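PDB 3EFE: ThiJ/pfpI family protein from Bacillus anthracis, which has no firmly established function but belongs to the DJ-1/PfpI family, whose members include peptidases, chaperones and glyoxalases. Local coordinates for residues 16-19 with 20-23; 190-193 with 194-198; 200-203 with 204-207. All blocks are in the same frame, centred on the assembly; numbering follows the deposited sequence.

Contact 1: 16-19 with 20-23; sequences MSDW and EYGY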
ATOM      1  N   MET D  16       5.770  -4.797  -9.408  1.00 36.64           N
ATOM      2  CA  MET D  16       4.410  -4.270  -9.094  1.00 34.58           C
ATOM      3  C   MET D  16       4.516  -3.190  -8.036  1.00 33.91           C
ATOM      4  O   MET D  16       5.303  -3.270  -7.078  1.00 34.13           O
ATOM      5  CB  MET D  16       3.408  -5.359  -8.743  1.00 36.03           C
ATOM      6  CG  MET D  16       3.751  -6.336  -7.578  1.00 34.66           C
ATOM      7  SD  MET D  16       2.585  -7.629  -7.308  1.00 29.52           S
ATOM      8  CE  MET D  16       1.255  -6.797  -7.501  1.00 24.93           C
ATOM      9  N   SER D  17       3.781  -2.131  -8.277  1.00 34.21           N
ATOM     10  CA  SER D  17       3.727  -0.943  -7.393  1.00 34.92           C
ATOM     11  C   SER D  17       2.891  -1.170  -6.098  1.00 34.66           C
ATOM     12  O   SER D  17       1.696  -1.230  -6.177  1.00 34.65           O
ATOM     13  CB  SER D  17       3.140   0.195  -8.215  1.00 35.45           C
ATOM     14  OG  SER D  17       3.984   0.464  -9.344  1.00 37.05           O
ATOM     15  N   ASP D  18       3.556  -1.225  -4.945  1.00 33.80           N
ATOM     16  CA  ASP D  18       2.996  -1.614  -3.646  1.00 34.56           C
ATOM     17  C   ASP D  18       1.887  -0.732  -3.124  1.00 34.15           C
ATOM     18  O   ASP D  18       0.944  -1.221  -2.467  1.00 33.46           O
ATOM     19  CB  ASP D  18       4.087  -1.617  -2.554  1.00 35.40           C
ATOM     20  CG  ASP D  18       5.281  -2.544  -2.907  1.00 35.18           C
ATOM     21  OD1 ASP D  18       5.525  -3.545  -2.219  1.00 36.10           O
ATOM     22  OD2 ASP D  18       5.953  -2.252  -3.884  1.00 38.31           O
ATOM     23  N   TRP D  19       1.975   0.557  -3.419  1.00 33.32           N
ATOM     24  CA  TRP D  19       1.047   1.488  -2.832  1.00 33.33           C
ATOM     25  C   TRP D  19      -0.289   1.381  -3.534  1.00 33.09           C
ATOM     26  O   TRP D  19      -1.267   1.877  -3.031  1.00 32.67           O
ATOM     27  CB  TRP D  19       1.600   2.896  -2.825  1.00 33.22           C
ATOM     28  CG  TRP D  19       1.617   3.501  -4.107  1.00 34.12           C
ATOM     29  CD1 TRP D  19       0.637   4.254  -4.652  1.00 32.47           C
ATOM     30  CD2 TRP D  19       2.642   3.397  -5.078  1.00 35.26           C
ATOM     31  NE1 TRP D  19       0.976   4.623  -5.861  1.00 32.06           N
ATOM     32  CE2 TRP D  19       2.200   4.100  -6.183  1.00 32.58           C
ATOM     33  CE3 TRP D  19       3.869   2.701  -5.141  1.00 35.25           C
ATOM     34  CZ2 TRP D  19       2.948   4.213  -7.350  1.00 33.64           C
ATOM     35  CZ3 TRP D  19       4.623   2.828  -6.263  1.00 35.02           C
ATOM     36  CH2 TRP D  19       4.153   3.562  -7.378  1.00 35.74           C
ATOM     37  N   GLU D  20      -0.346   0.666  -4.661  1.00 33.59           N
ATOM     38  CA  GLU D  20      -1.491   0.815  -5.579  1.00 33.18           C
ATOM     39  C   GLU D  20      -2.616  -0.189  -5.218  1.00 33.17           C
ATOM     40  O   GLU D  20      -3.801   0.101  -5.418  1.00 34.05           O
ATOM     41  CB  GLU D  20      -1.054   0.740  -7.029  1.00 32.79           C
ATOM     42  CG  GLU D  20      -0.389   2.016  -7.454  1.00 33.38           C
ATOM     43  CD  GLU D  20       0.114   2.025  -8.805  1.00 33.61           C
ATOM     44  OE1 GLU D  20      -0.073   1.022  -9.546  1.00 30.31           O
ATOM     45  OE2 GLU D  20       0.687   3.096  -9.164  1.00 39.86           O
ATOM     46  N   TYR D  21      -2.249  -1.308  -4.626  1.00 32.50           N
ATOM     47  CA  TYR D  21      -3.207  -2.410  -4.297  1.00 32.63           C
ATOM     48  C   TYR D  21      -3.388  -2.640  -2.819  1.00 32.29           C
ATOM     49  O   TYR D  21      -4.268  -3.368  -2.478  1.00 33.26           O
ATOM     50  CB  TYR D  21      -2.887  -3.767  -5.008  1.00 31.31           C
ATOM     51  CG  TYR D  21      -1.513  -4.174  -4.733  1.00 33.50           C
ATOM     52  CD1 TYR D  21      -1.169  -4.731  -3.506  1.00 34.97           C
ATOM     53  CD2 TYR D  21      -0.473  -3.852  -5.633  1.00 33.75           C
ATOM     54  CE1 TYR D  21       0.149  -5.002  -3.215  1.00 35.80           C
ATOM     55  CE2 TYR D  21       0.811  -4.151  -5.334  1.00 31.61           C
ATOM     56  CZ  TYR D  21       1.117  -4.730  -4.158  1.00 31.35           C
ATOM     57  OH  TYR D  21       2.394  -5.006  -3.863  1.00 31.22           O
ATOM     58  N   GLY D  22      -2.648  -1.951  -1.957  1.00 32.57           N
ATOM     59  CA  GLY D  22      -2.589  -2.275  -0.535  1.00 32.44           C
ATOM     60  C   GLY D  22      -3.871  -2.154   0.284  1.00 31.93           C
ATOM     61  O   GLY D  22      -4.190  -3.027   1.052  1.00 32.48           O
ATOM     62  N   TYR D  23      -4.540  -1.017   0.151  1.00 31.98           N
ATOM     63  CA  TYR D  23      -5.879  -0.769   0.660  1.00 31.38           C
ATOM     64  C   TYR D  23      -6.885  -1.811   0.183  1.00 31.53           C
ATOM     65  O   TYR D  23      -7.638  -2.412   0.987  1.00 32.54           O
ATOM     66  CB  TYR D  23      -6.355   0.594   0.171  1.00 31.23           C
ATOM     67  CG  TYR D  23      -5.692   1.876   0.763  1.00 31.63           C
ATOM     68  CD1 TYR D  23      -5.774   2.158   2.108  1.00 29.59           C
ATOM     69  CD2 TYR D  23      -5.053   2.809  -0.064  1.00 30.57           C
ATOM     70  CE1 TYR D  23      -5.254   3.289   2.621  1.00 30.47           C
ATOM     71  CE2 TYR D  23      -4.469   3.968   0.457  1.00 28.45           C
ATOM     72  CZ  TYR D  23      -4.592   4.197   1.800  1.00 34.67           C
ATOM     73  OH  TYR D  23      -4.066   5.322   2.376  1.00 34.80           O
TER
HETATM   74  O   HOH W   1       3.411  -5.068  -1.407  1.00 32.89           O
HETATM   75  O   HOH W   2      -2.092   1.196  -0.755  1.00 37.92           O
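In the beta-alpha-beta unit made by strand 8-11, helix 18-30 and strand 43-47 of this DJ-1/PfpI fold, the start of the helix lays Glu-20 alongside the indole of Trp-19 and beside Ser-17. Glu-20 CG sits over a face of the indole in a CH-pi contact, 3.6 Å from the centroid of the five-membered ring of Trp-19. Beyond CG the chain runs on extended, and the carboxylate stands steeply to the indole, the planes 79° apart. Glu-20 OE2 comes within 3.1 Å of Trp-19 CZ2 and is buried with no hydrogen-bonding partner in the model. Glu-20 OE1 lies 3.6 Å from Ser-17 CB and is held by the backbone N of Gly-82. The side chain also touches Cys-112, just after strand 107-111, consistent with the glutamate-cysteine pairing known from DJ-1 relatives. At its backbone, Glu-20 N donates to Ser-17 O at 3.2 Å. Trp-19 is pinned at NE1 by Gly-166 O, and its ring meets Tyr-23 of the second subunit.

On another side of the turn, Tyr-21 holds CG between its backbone N and carbonyl carbon (chi1 54°), which swings the ring back over the preceding residues. Asp-18 O then lies above the ring centre. Met-16 CE packs 3.4 Å from Tyr-21 CE2, and Met-16 SD stands obliquely to the Tyr-21 ring, 5.1 Å from its centroid, a Met-aromatic contact. Asp-18 is anchored by Thr-55 and Gly-57. Its OD1 also accepts from a water at 2.7 Å, and that water is hydrogen-bonded to Tyr-21 OH, likewise at 2.7 Å.

Contact 2: 190-193 with 194-198; sequences SWYN and LNKTH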
ATOM      1  N   SER D 190     -17.852   6.398   4.965  1.00 33.76           N
ATOM      2  CA  SER D 190     -17.120   6.725   6.165  1.00 33.98           C
ATOM      3  C   SER D 190     -15.674   6.165   6.146  1.00 32.87           C
ATOM      4  O   SER D 190     -14.753   6.820   6.644  1.00 32.44           O
ATOM      5  CB  SER D 190     -17.907   6.216   7.379  1.00 33.86           C
ATOM      6  OG  SER D 190     -18.090   4.812   7.279  1.00 35.65           O
ATOM      7  N   TRP D 191     -15.505   4.959   5.595  1.00 32.81           N
ATOM      8  CA  TRP D 191     -14.194   4.350   5.365  1.00 33.57           C
ATOM      9  C   TRP D 191     -13.364   5.264   4.416  1.00 33.22           C
ATOM     10  O   TRP D 191     -12.261   5.653   4.696  1.00 32.04           O
ATOM     11  CB  TRP D 191     -14.335   2.957   4.744  1.00 33.64           C
ATOM     12  CG  TRP D 191     -13.044   2.345   4.432  1.00 34.57           C
ATOM     13  CD1 TRP D 191     -12.220   1.712   5.302  1.00 36.50           C
ATOM     14  CD2 TRP D 191     -12.352   2.334   3.172  1.00 37.79           C
ATOM     15  NE1 TRP D 191     -11.080   1.308   4.687  1.00 34.41           N
ATOM     16  CE2 TRP D 191     -11.140   1.644   3.371  1.00 35.21           C
ATOM     17  CE3 TRP D 191     -12.635   2.840   1.898  1.00 36.14           C
ATOM     18  CZ2 TRP D 191     -10.203   1.447   2.342  1.00 36.79           C
ATOM     19  CZ3 TRP D 191     -11.727   2.631   0.893  1.00 35.38           C
ATOM     20  CH2 TRP D 191     -10.530   1.942   1.108  1.00 36.83           C
ATOM     21  N   TYR D 192     -13.968   5.653   3.315  1.00 34.15           N
ATOM     22  CA  TYR D 192     -13.328   6.533   2.359  1.00 33.86           C
ATOM     23  C   TYR D 192     -12.968   7.825   3.020  1.00 33.71           C
ATOM     24  O   TYR D 192     -11.851   8.277   2.911  1.00 34.19           O
ATOM     25  CB  TYR D 192     -14.229   6.828   1.157  1.00 34.49           C
ATOM     26  CG  TYR D 192     -13.560   7.805   0.210  1.00 35.14           C
ATOM     27  CD1 TYR D 192     -12.396   7.458  -0.467  1.00 35.77           C
ATOM     28  CD2 TYR D 192     -14.049   9.106   0.055  1.00 36.11           C
ATOM     29  CE1 TYR D 192     -11.772   8.357  -1.294  1.00 36.31           C
ATOM     30  CE2 TYR D 192     -13.414  10.015  -0.780  1.00 34.78           C
ATOM     31  CZ  TYR D 192     -12.290   9.636  -1.438  1.00 35.50           C
ATOM     32  OH  TYR D 192     -11.711  10.523  -2.286  1.00 35.92           O
ATOM     33  N   ASN D 193     -13.914   8.428   3.708  1.00 33.93           N
ATOM     34  CA  ASN D 193     -13.678   9.738   4.356  1.00 33.66           C
ATOM     35  C   ASN D 193     -12.663   9.740   5.470  1.00 32.36           C
ATOM     36  O   ASN D 193     -11.962  10.718   5.631  1.00 33.23           O
ATOM     37  CB  ASN D 193     -14.978  10.368   4.873  1.00 33.16           C
ATOM     38  CG  ASN D 193     -15.898  10.892   3.765  1.00 35.77           C
ATOM     39  OD1 ASN D 193     -15.482  11.249   2.675  1.00 41.34           O
ATOM     40  ND2 ASN D 193     -17.173  10.976   4.089  1.00 40.95           N
ATOM     41  N   LEU D 194     -12.600   8.672   6.251  1.00 32.91           N
ATOM     42  CA  LEU D 194     -11.624   8.542   7.355  1.00 32.90           C
ATOM     43  C   LEU D 194     -10.204   8.506   6.766  1.00 34.06           C
ATOM     44  O   LEU D 194      -9.327   9.258   7.166  1.00 33.92           O
ATOM     45  CB  LEU D 194     -11.886   7.278   8.177  1.00 32.15           C
ATOM     46  CG  LEU D 194     -10.890   6.888   9.267  1.00 30.98           C
ATOM     47  CD1 LEU D 194     -10.846   7.930  10.394  1.00 24.23           C
ATOM     48  CD2 LEU D 194     -11.157   5.442   9.758  1.00 27.72           C
ATOM     49  N   ASN D 195     -10.005   7.621   5.805  1.00 34.61           N
ATOM     50  CA  ASN D 195      -8.735   7.480   5.171  1.00 35.39           C
ATOM     51  C   ASN D 195      -8.282   8.746   4.427  1.00 35.73           C
ATOM     52  O   ASN D 195      -7.140   9.103   4.487  1.00 37.20           O
ATOM     53  CB  ASN D 195      -8.752   6.232   4.258  1.00 36.66           C
ATOM     54  CG  ASN D 195      -8.641   4.940   5.035  1.00 36.40           C
ATOM     55  OD1 ASN D 195      -7.556   4.566   5.424  1.00 42.28           O
ATOM     56  ND2 ASN D 195      -9.749   4.260   5.271  1.00 37.29           N
ATOM     57  N   LYS D 196      -9.188   9.433   3.756  1.00 36.79           N
ATOM     58  CA  LYS D 196      -8.903  10.629   2.971  1.00 36.15           C
ATOM     59  C   LYS D 196      -8.638  11.862   3.866  1.00 36.80           C
ATOM     60  O   LYS D 196      -7.693  12.634   3.692  1.00 38.57           O
ATOM     61  CB  LYS D 196     -10.094  10.889   2.070  1.00 35.89           C
ATOM     62  CG  LYS D 196      -9.874  11.893   0.904  1.00 38.71           C
ATOM     63  CD  LYS D 196      -8.872  11.350  -0.168  1.00 39.68           C
ATOM     64  CE  LYS D 196      -8.690  12.327  -1.283  1.00 39.12           C
ATOM     65  NZ  LYS D 196      -7.633  11.887  -2.271  1.00 39.78           N
ATOM     66  N   THR D 197      -9.474  12.011   4.864  1.00 36.80           N
ATOM     67  CA  THR D 197      -9.637  13.240   5.657  1.00 35.87           C
ATOM     68  C   THR D 197      -8.982  13.146   7.016  1.00 35.79           C
ATOM     69  O   THR D 197      -8.657  14.152   7.608  1.00 35.96           O
ATOM     70  CB  THR D 197     -11.191  13.426   5.741  1.00 36.94           C
ATOM     71  OG1 THR D 197     -11.635  14.159   4.572  1.00 35.31           O
ATOM     72  CG2 THR D 197     -11.690  13.965   7.021  1.00 34.14           C
ATOM     73  N   HIS D 198      -8.830  11.919   7.513  1.00 35.59           N
ATOM     74  CA  HIS D 198      -8.401  11.580   8.899  1.00 36.87           C
ATOM     75  C   HIS D 198      -9.249  12.161   9.999  1.00 36.16           C
ATOM     76  O   HIS D 198      -8.778  12.237  11.107  1.00 35.80           O
ATOM     77  CB  HIS D 198      -6.940  11.941   9.193  1.00 36.98           C
ATOM     78  CG  HIS D 198      -6.006  11.600   8.085  1.00 35.55           C
ATOM     79  ND1 HIS D 198      -6.201  10.513   7.266  1.00 30.34           N
ATOM     80  CD2 HIS D 198      -4.884  12.211   7.653  1.00 36.54           C
ATOM     81  CE1 HIS D 198      -5.259  10.477   6.359  1.00 33.79           C
ATOM     82  NE2 HIS D 198      -4.467  11.519   6.547  1.00 40.50           N
TER
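A local set of contacts one turn apart, near the C-terminal end of helix 185-197, pairs Asn-195 with Trp-191 and Lys-196 with Tyr-192. Asn-195 bends its amide back along the helix: CG stands beside its own backbone N (chi1 -76°), and ND2 donates to Trp-191 O at 2.9 Å with an N-H...O angle of 163°. The oxygen lies close to the amide plane, yet ND2 sits above the carbonyl plane. Asn-195 N gives the regular helical bond to the same Trp-191 O at 3.2 Å from the opposite face, so two donors from one residue grip this oxygen. The same ND2 is 3.3 Å above a face of the Trp-191 indole, toward its rim. NE1 is a donor too, so the two do not bond; ND2 merely rests over the face, the amide inclined 55° to the ring. NE1 makes a weak hydrogen bond to Glu-27.

Tyr-192 and Lys-196 run side by side in the same direction. The lysine, kinked at chi2, lays CD 3.6 Å from Tyr-192 OH, and both polar ends converge on Glu-171 OE2, a hydrogen bond from the tyrosine and a salt bridge from the lysine. Glu-171 thus fastens the pair to helix 169-179, where Leu-170 and Ala-173 also pack on Trp-191. Ser-190, Asn-193 and Thr-197 touch helix 201-209 instead, while Leu-194 and His-198 lean on Ile-167 of the second subunit.

Contact 3: 200-203 with 204-207; sequences PEYF and FQLM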
ATOM      1  N   PRO D 200     -11.943  12.232  12.831  1.00 38.25           N
ATOM      2  CA  PRO D 200     -12.350  11.137  13.668  1.00 38.78           C
ATOM      3  C   PRO D 200     -13.845  10.847  13.704  1.00 38.58           C
ATOM      4  O   PRO D 200     -14.213   9.792  14.168  1.00 38.89           O
ATOM      5  CB  PRO D 200     -11.900  11.556  15.063  1.00 39.03           C
ATOM      6  CG  PRO D 200     -11.532  12.974  14.978  1.00 38.97           C
ATOM      7  CD  PRO D 200     -11.529  13.417  13.595  1.00 39.12           C
ATOM      8  N   GLU D 201     -14.690  11.779  13.284  1.00 38.38           N
ATOM      9  CA  GLU D 201     -16.118  11.519  13.225  1.00 38.31           C
ATOM     10  C   GLU D 201     -16.366  10.286  12.385  1.00 36.62           C
ATOM     11  O   GLU D 201     -17.315   9.576  12.595  1.00 35.62           O
ATOM     12  CB  GLU D 201     -16.863  12.721  12.637  1.00 38.99           C
ATOM     13  CG  GLU D 201     -16.510  13.071  11.200  1.00 41.13           C
ATOM     14  CD  GLU D 201     -17.187  14.344  10.703  1.00 43.75           C
ATOM     15  OE1 GLU D 201     -18.185  14.740  11.365  1.00 50.82           O
ATOM     16  OE2 GLU D 201     -16.682  14.988   9.706  1.00 51.38           O
ATOM     17  N   TYR D 202     -15.478  10.062  11.421  1.00 36.65           N
ATOM     18  CA  TYR D 202     -15.614   9.003  10.411  1.00 35.66           C
ATOM     19  C   TYR D 202     -15.191   7.652  10.953  1.00 34.18           C
ATOM     20  O   TYR D 202     -15.606   6.632  10.454  1.00 33.58           O
ATOM     21  CB  TYR D 202     -14.794   9.335   9.174  1.00 35.83           C
ATOM     22  CG  TYR D 202     -15.267  10.558   8.475  1.00 34.86           C
ATOM     23  CD1 TYR D 202     -16.537  10.587   7.932  1.00 36.03           C
ATOM     24  CD2 TYR D 202     -14.451  11.676   8.333  1.00 33.95           C
ATOM     25  CE1 TYR D 202     -17.016  11.697   7.267  1.00 37.67           C
ATOM     26  CE2 TYR D 202     -14.911  12.822   7.673  1.00 37.01           C
ATOM     27  CZ  TYR D 202     -16.211  12.832   7.137  1.00 39.17           C
ATOM     28  OH  TYR D 202     -16.746  13.924   6.480  1.00 36.16           O
ATOM     29  N   PHE D 203     -14.350   7.655  11.965  1.00 33.54           N
ATOM     30  CA  PHE D 203     -13.978   6.424  12.623  1.00 33.62           C
ATOM     31  C   PHE D 203     -15.214   5.929  13.434  1.00 32.57           C
ATOM     32  O   PHE D 203     -15.617   4.761  13.339  1.00 31.40           O
ATOM     33  CB  PHE D 203     -12.700   6.619  13.489  1.00 34.18           C
ATOM     34  CG  PHE D 203     -12.484   5.500  14.446  1.00 34.78           C
ATOM     35  CD1 PHE D 203     -11.890   4.307  14.001  1.00 37.37           C
ATOM     36  CD2 PHE D 203     -12.994   5.572  15.743  1.00 34.43           C
ATOM     37  CE1 PHE D 203     -11.751   3.266  14.864  1.00 35.17           C
ATOM     38  CE2 PHE D 203     -12.855   4.550  16.600  1.00 33.24           C
ATOM     39  CZ  PHE D 203     -12.268   3.378  16.165  1.00 35.03           C
ATOM     40  N   PHE D 204     -15.856   6.838  14.154  1.00 31.87           N
ATOM     41  CA  PHE D 204     -17.094   6.484  14.901  1.00 33.04           C
ATOM     42  C   PHE D 204     -18.271   6.102  14.011  1.00 32.32           C
ATOM     43  O   PHE D 204     -19.021   5.210  14.340  1.00 32.69           O
ATOM     44  CB  PHE D 204     -17.486   7.647  15.785  1.00 34.43           C
ATOM     45  CG  PHE D 204     -16.445   7.990  16.795  1.00 34.36           C
ATOM     46  CD1 PHE D 204     -16.218   7.153  17.853  1.00 35.11           C
ATOM     47  CD2 PHE D 204     -15.700   9.140  16.674  1.00 35.54           C
ATOM     48  CE1 PHE D 204     -15.245   7.457  18.802  1.00 37.39           C
ATOM     49  CE2 PHE D 204     -14.709   9.436  17.605  1.00 36.57           C
ATOM     50  CZ  PHE D 204     -14.477   8.585  18.661  1.00 35.69           C
ATOM     51  N   GLN D 205     -18.410   6.779  12.878  1.00 32.18           N
ATOM     52  CA  GLN D 205     -19.313   6.354  11.819  1.00 31.58           C
ATOM     53  C   GLN D 205     -19.088   4.942  11.281  1.00 31.26           C
ATOM     54  O   GLN D 205     -20.022   4.161  11.148  1.00 30.52           O
ATOM     55  CB  GLN D 205     -19.185   7.283  10.657  1.00 30.74           C
ATOM     56  CG  GLN D 205     -19.947   8.556  10.838  1.00 31.44           C
ATOM     57  CD  GLN D 205     -19.629   9.582   9.766  1.00 30.77           C
ATOM     58  OE1 GLN D 205     -19.628  10.755  10.035  1.00 32.10           O
ATOM     59  NE2 GLN D 205     -19.351   9.145   8.577  1.00 28.18           N
ATOM     60  N   LEU D 206     -17.840   4.677  10.925  1.00 31.24           N
ATOM     61  CA  LEU D 206     -17.411   3.424  10.349  1.00 31.10           C
ATOM     62  C   LEU D 206     -17.593   2.266  11.289  1.00 30.33           C
ATOM     63  O   LEU D 206     -18.065   1.263  10.857  1.00 30.76           O
ATOM     64  CB  LEU D 206     -15.936   3.533   9.889  1.00 30.86           C
ATOM     65  CG  LEU D 206     -15.316   2.229   9.362  1.00 30.66           C
ATOM     66  CD1 LEU D 206     -16.064   1.716   8.134  1.00 28.10           C
ATOM     67  CD2 LEU D 206     -13.837   2.353   9.046  1.00 32.60           C
ATOM     68  N   MET D 207     -17.206   2.400  12.565  1.00 30.77           N
ATOM     69  CA  MET D 207     -17.412   1.374  13.587  1.00 31.37           C
ATOM     70  C   MET D 207     -18.882   0.994  13.806  1.00 31.07           C
ATOM     71  O   MET D 207     -19.212  -0.181  14.065  1.00 30.19           O
ATOM     72  CB  MET D 207     -16.746   1.792  14.920  1.00 32.33           C
ATOM     73  CG  MET D 207     -15.129   1.816  14.944  1.00 33.49           C
ATOM     74  SD  MET D 207     -14.432   0.221  14.507  1.00 32.50           S
ATOM     75  CE  MET D 207     -13.544  -0.364  15.843  1.00 38.83           C
TER
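Met-207 reaches back one turn of helix 201-209 to cover the ring of Phe-203. Its CB starts 3.5 Å from Phe-203 O, the oxygen that accepts the backbone N of Met-207 in a nearly straight helical bond. The first two torsions, chi1 -69° and chi2 -57°, carry the chain over the ring: CG lies above a face, somewhat toward the rim, 3.5 Å from Phe-203 CZ. This is a CH-pi contact. Further out, SD stands obliquely to the ring, 4.8 Å from the Phe-203 centroid, and CE finishes 4.0 Å from Phe-203 CZ, so the thioether end runs out past the CE1-CZ side of the ring.

Phe-203 meets its other neighbour with its edge. CD2 points at the middle of the Phe-204 face, an edge-to-face pair with centroids 5.5 Å apart and planes at 75°. Phe-204 in turn brings CD2 close to Pro-200 O, the carbonyl to which its own N makes a weak hydrogen bond.

Elsewhere round the helix, Gln-205 runs alongside Tyr-202, its amide nearly perpendicular to the phenol ring, and NE2 comes to the ring edge, 3.2 Å from Tyr-202 CD1. Tyr-202, Gln-205 and the buried Leu-206 belong to the side that meets helix 185-197, whereas Phe-204 and Met-207 are exposed. The arrangement is that of a regular alpha-helix near the C-terminus, with an i to i+4 Met-aromatic contact and an edge-to-face phenylalanine pair on the side away from helix 185-197.

Along the chain the three contacts come in series. Contact 1 belongs to helix 18-30, beside the parallel part of the main sheet and about 9 Å from the chain centre; contacts 2 and 3 lie farther out, on the consecutive helices 185-197 and 201-209. Their centres are about 9 Å apart and they pack directly, Thr-197 CG2 reaching Tyr-202 CE2 at 3.5 Å. Contact 1 is about 18 Å from contact 2, which it touches where Tyr-23 meets Asn-195, and about 25 Å from contact 3. Contacts 1 and 2 both reach the second subunit, so the dimer interface draws on helix 18-30 and the end of helix 185-197, while contact 3 touches no other chain of the assembly.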